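Local coordinates for ferrichrome ABC transporter substrate-binding protein (PDB 5FLY) that probably binds iron(III)-loaded hydroxamate siderophores such as ferrichrome and hands them to a membrane ABC transporter for iron uptake, at residues 188-191 and 192-196; 208-211 and 212-216. One frame throughout, in Å; residues are numbered along the deposited sequence.

Interaction 1. Residues 188-191 and 192-196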
loop_
_atom_site.group_PDB
_atom_site.type_symbol
_atom_site.label_atom_id
_atom_site.label_comp_id
_atom_site.label_asym_id
_atom_site.label_seq_id
_atom_site.Cartn_x
_atom_site.Cartn_y
_atom_site.Cartn_z
ATOM N N LEU A 188 0.807 2.098 -16.583
ATOM C CA LEU A 188 -0.469 2.477 -17.179
ATOM C C LEU A 188 -0.808 3.928 -16.829
ATOM O O LEU A 188 -0.371 4.450 -15.808
ATOM C CB LEU A 188 -1.577 1.540 -16.707
ATOM C CG LEU A 188 -1.358 0.085 -17.120
ATOM C CD1 LEU A 188 -2.300 -0.823 -16.382
ATOM C CD2 LEU A 188 -1.566 -0.068 -18.633
ATOM N N GLN A 189 -1.597 4.575 -17.674
ATOM C CA GLN A 189 -1.871 5.990 -17.510
ATOM C C GLN A 189 -2.956 6.253 -16.489
ATOM O O GLN A 189 -3.855 5.440 -16.278
ATOM C CB GLN A 189 -2.287 6.619 -18.839
ATOM C CG GLN A 189 -1.346 6.330 -20.002
ATOM C CD GLN A 189 0.110 6.554 -19.659
ATOM O OE1 GLN A 189 0.923 5.621 -19.702
ATOM N NE2 GLN A 189 0.457 7.793 -19.330
ATOM N N MET A 190 -2.854 7.411 -15.858
ATOM C CA MET A 190 -3.907 7.905 -14.987
ATOM C C MET A 190 -4.644 9.021 -15.711
ATOM O O MET A 190 -4.007 9.943 -16.222
ATOM C CB MET A 190 -3.337 8.409 -13.669
ATOM C CG MET A 190 -4.406 8.874 -12.690
ATOM S SD MET A 190 -3.656 9.421 -11.155
ATOM C CE MET A 190 -3.316 7.835 -10.391
ATOM N N PRO A 191 -5.990 8.942 -15.765
ATOM C CA PRO A 191 -6.755 10.027 -16.384
ATOM C C PRO A 191 -6.417 11.366 -15.740
ATOM O O PRO A 191 -6.252 11.444 -14.513
ATOM C CB PRO A 191 -8.207 9.632 -16.120
ATOM C CG PRO A 191 -8.167 8.145 -15.974
ATOM C CD PRO A 191 -6.866 7.852 -15.293
ATOM N N LYS A 192 -6.282 12.395 -16.569
ATOM C CA LYS A 192 -5.871 13.716 -16.089
ATOM C C LYS A 192 -6.717 14.242 -14.922
ATOM O O LYS A 192 -6.172 14.775 -13.954
ATOM C CB LYS A 192 -5.906 14.714 -17.248
ATOM C CG LYS A 192 -5.582 16.162 -16.873
ATOM C CD LYS A 192 -4.216 16.318 -16.244
ATOM C CE LYS A 192 -3.809 17.780 -16.143
ATOM N NZ LYS A 192 -2.543 17.928 -15.384
ATOM N N ALA A 193 -8.035 14.085 -14.999
ATOM C CA ALA A 193 -8.901 14.638 -13.959
ATOM C C ALA A 193 -8.646 13.953 -12.625
ATOM O O ALA A 193 -8.721 14.576 -11.564
ATOM C CB ALA A 193 -10.361 14.509 -14.346
ATOM N N LEU A 194 -8.360 12.659 -12.699
ATOM C CA LEU A 194 -8.092 11.844 -11.524
ATOM C C LEU A 194 -6.729 12.214 -10.936
ATOM O O LEU A 194 -6.575 12.332 -9.726
ATOM C CB LEU A 194 -8.142 10.361 -11.894
ATOM C CG LEU A 194 -7.790 9.385 -10.774
ATOM C CD1 LEU A 194 -8.615 9.657 -9.514
ATOM C CD2 LEU A 194 -7.996 7.948 -11.247
ATOM N N ASP A 195 -5.744 12.423 -11.807
ATOM C CA ASP A 195 -4.438 12.898 -11.383
ATOM C C ASP A 195 -4.583 14.188 -10.584
ATOM O O ASP A 195 -4.076 14.291 -9.459
ATOM C CB ASP A 195 -3.529 13.113 -12.604
ATOM C CG ASP A 195 -2.085 13.393 -12.232
ATOM O OD1 ASP A 195 -1.687 13.163 -11.072
ATOM O OD2 ASP A 195 -1.335 13.834 -13.125
ATOM N N ASP A 196 -5.281 15.160 -11.157
ATOM C CA ASP A 196 -5.447 16.453 -10.500
ATOM C C ASP A 196 -6.179 16.342 -9.160
ATOM O O ASP A 196 -5.798 17.004 -8.191
ATOM C CB ASP A 196 -6.183 17.425 -11.421
ATOM C CG ASP A 196 -5.348 17.826 -12.623
ATOM O OD1 ASP A 196 -4.110 17.635 -12.596
ATOM O OD2 ASP A 196 -5.931 18.337 -13.597
#
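The carbonyl oxygen of P191 accepts two backbone N-H groups from the first turn of the helix. D195 N makes the straighter bond, 2.9 Å from P191 O with an N-H...O angle of 166°, and it lies nearly in line with the carbonyl, the C=O...N angle being 164°. L194 N also comes to 3.0 Å from P191 O, but its N-H is strongly bent and the bond is weak. The first is the i to i+4 bond that opens the helix, with P191 at the N-cap position.

M190, one residue earlier, lays its side chain alongside the same turn. CG is anti to the backbone N (chi1 -177°) and chi2 is extended too, which carries M190 SD to 3.6 Å from D195 CA; the bend at chi3 turns only the terminal methyl. Its other approach is to L194: M190 CG lies 3.9 Å from L194 CG, and the two side chains cross at about a right angle, a purely apolar contact. The P191 ring touches L194 more loosely, P191 CD to L194 CD2 at 4.2 Å.

These residues form the entry to helix 192-198, which follows the loop after helix 179-185 in the lobe built round the mixed five-stranded sheet of this class III solute-binding protein. L194 is the buried member, also packing on Y183 of helix 179-185 and T159 of strand 158-164, whereas M190 also meets K173 and Y183.

At the surface, K192 NZ forms a salt bridge with D196 OD1 at 3.2 Å, using that oxygen's syn lone pair. The same two residues, i and i+4 along the helix, are also joined by the backbone bond from D196 N to K192 O.

Interaction 2. Residues 208-211 and 212-216. With CD (cadmium ion), chain F; CD (cadmium ion), chain C.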
loop_
_atom_site.group_PDB
_atom_site.type_symbol
_atom_site.label_atom_id
_atom_site.label_comp_id
_atom_site.label_asym_id
_atom_site.label_seq_id
_atom_site.Cartn_x
_atom_site.Cartn_y
_atom_site.Cartn_z
ATOM N N LYS A 208 -20.684 10.485 -5.224
ATOM C CA LYS A 208 -21.177 9.415 -6.081
ATOM C C LYS A 208 -21.608 9.943 -7.444
ATOM O O LYS A 208 -21.530 9.230 -8.443
ATOM C CB LYS A 208 -22.346 8.670 -5.425
ATOM C CG LYS A 208 -23.619 9.466 -5.287
ATOM C CD LYS A 208 -24.668 8.639 -4.570
ATOM C CE LYS A 208 -25.923 9.446 -4.312
ATOM N NZ LYS A 208 -26.995 8.629 -3.664
ATOM N N GLU A 209 -22.047 11.194 -7.487
ATOM C CA GLU A 209 -22.485 11.804 -8.737
ATOM C C GLU A 209 -21.334 12.111 -9.702
ATOM O O GLU A 209 -21.577 12.462 -10.850
ATOM C CB GLU A 209 -23.256 13.096 -8.444
ATOM C CG GLU A 209 -24.543 12.909 -7.612
ATOM C CD GLU A 209 -24.317 12.906 -6.096
ATOM O OE1 GLU A 209 -23.239 13.299 -5.604
ATOM O OE2 GLU A 209 -25.249 12.519 -5.369
ATOM N N GLU A 210 -20.092 11.988 -9.234
ATOM C CA GLU A 210 -18.932 12.441 -9.996
ATOM C C GLU A 210 -18.057 11.282 -10.458
ATOM O O GLU A 210 -16.976 11.495 -11.000
ATOM C CB GLU A 210 -18.101 13.418 -9.164
ATOM C CG GLU A 210 -18.857 14.665 -8.738
ATOM C CD GLU A 210 -17.934 15.786 -8.274
ATOM O OE1 GLU A 210 -17.095 16.239 -9.086
ATOM O OE2 GLU A 210 -18.033 16.223 -7.108
ATOM N N VAL A 211 -18.527 10.059 -10.263
ATOM C CA VAL A 211 -17.755 8.884 -10.679
ATOM C C VAL A 211 -17.273 8.973 -12.139
ATOM O O VAL A 211 -16.093 8.733 -12.419
ATOM C CB VAL A 211 -18.585 7.595 -10.451
ATOM C CG1 VAL A 211 -18.026 6.419 -11.211
ATOM C CG2 VAL A 211 -18.619 7.298 -8.963
ATOM N N GLY A 212 -18.158 9.370 -13.047
ATOM C CA GLY A 212 -17.827 9.431 -14.462
ATOM C C GLY A 212 -16.735 10.423 -14.814
ATOM O O GLY A 212 -16.030 10.241 -15.798
ATOM N N LYS A 213 -16.592 11.473 -14.012
ATOM C CA LYS A 213 -15.588 12.498 -14.285
ATOM C C LYS A 213 -14.167 11.951 -14.157
ATOM O O LYS A 213 -13.235 12.534 -14.709
ATOM C CB LYS A 213 -15.796 13.699 -13.352
ATOM C CG LYS A 213 -17.061 14.476 -13.686
ATOM C CD LYS A 213 -17.562 15.328 -12.530
ATOM C CE LYS A 213 -16.680 16.532 -12.292
ATOM N NZ LYS A 213 -17.429 17.546 -11.493
ATOM N N TYR A 214 -14.007 10.823 -13.458
ATOM C CA TYR A 214 -12.679 10.265 -13.153
ATOM C C TYR A 214 -12.416 8.922 -13.827
ATOM O O TYR A 214 -11.397 8.281 -13.561
ATOM C CB TYR A 214 -12.510 10.136 -11.629
ATOM C CG TYR A 214 -12.702 11.466 -10.948
ATOM C CD1 TYR A 214 -11.820 12.510 -11.187
ATOM C CD2 TYR A 214 -13.793 11.706 -10.124
ATOM C CE1 TYR A 214 -11.997 13.750 -10.605
ATOM C CE2 TYR A 214 -13.983 12.946 -9.531
ATOM C CZ TYR A 214 -13.074 13.969 -9.776
ATOM O OH TYR A 214 -13.238 15.215 -9.210
ATOM N N ALA A 215 -13.309 8.509 -14.723
ATOM C CA ALA A 215 -13.229 7.179 -15.323
ATOM C C ALA A 215 -12.259 7.119 -16.504
ATOM O O ALA A 215 -12.297 7.974 -17.389
ATOM C CB ALA A 215 -14.613 6.728 -15.767
ATOM N N GLY A 216 -11.408 6.096 -16.512
ATOM C CA GLY A 216 -10.460 5.853 -17.590
ATOM C C GLY A 216 -10.861 4.680 -18.467
ATOM O O GLY A 216 -12.022 4.268 -18.467
HETATM CD CD CD F . -24.164 13.186 -3.458
HETATM CD CD CD C . -16.190 17.595 -7.459
HETATM O O HOH W 1 -14.321 18.810 -8.046
#
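Two cadmium sites sit on a 3-10 segment, residues 208-214, and the salt bridge between E210 and K213 borders one of them. Both carboxylate oxygens of E210 chelate this cadmium: E210 OE1 and OE2 each lie 2.3 Å from the metal, which also binds water 1 and one further atom from elsewhere in the structure. E210 OE1 also accepts a bond from K213 NZ at 2.8 Å, met from above the carboxylate plane, 42° out of it. A cation and a metal thus share one oxygen, which would favour the ionised carboxylate. The bend at chi3 (72°) turns CE and NZ of K213 toward E210 OE1, while K213 CD lies 3.9 Å from E210 CB. E209 chelates the other cadmium with its own two oxygens.

Backbone i to i+3 bonds mark the 3-10 geometry: K213 N to E210 O at 3.0 Å and Y214 N to V211 O at 3.1 Å. The Y214 ring lies obliquely to the first carbonyl, its CD2 3.3 Å from E210 O.

The segment joins strand 203-205 to strand 218-223; the buried V211 packs on I168 of strand 167-171, and Y214 leans on A193 and A197 of helix 192-198 while its carbonyl oxygen accepts a hydrogen bond from T159 of strand 158-164.

How the interactions relate
Interactions 1 and 2 follow one another along the chain, with centres about 12 Å apart, and they pack directly together. The methyl carbon CB of A193 is 3.5 Å from K213 O, and the Y214 ring lies against the first helical turn, its CE1 3.5 Å from A193 O. P191 CG also meets G216 CA at 3.6 Å, so the capping residue of 188-196 touches the end of 208-216. T159 of strand 158-164 is common ground, packing against P191 and L194 and bonding to Y214. The side chain of L194 is about 12 Å from the bound polyether, and that of A193 about 10 Å from a cadmium.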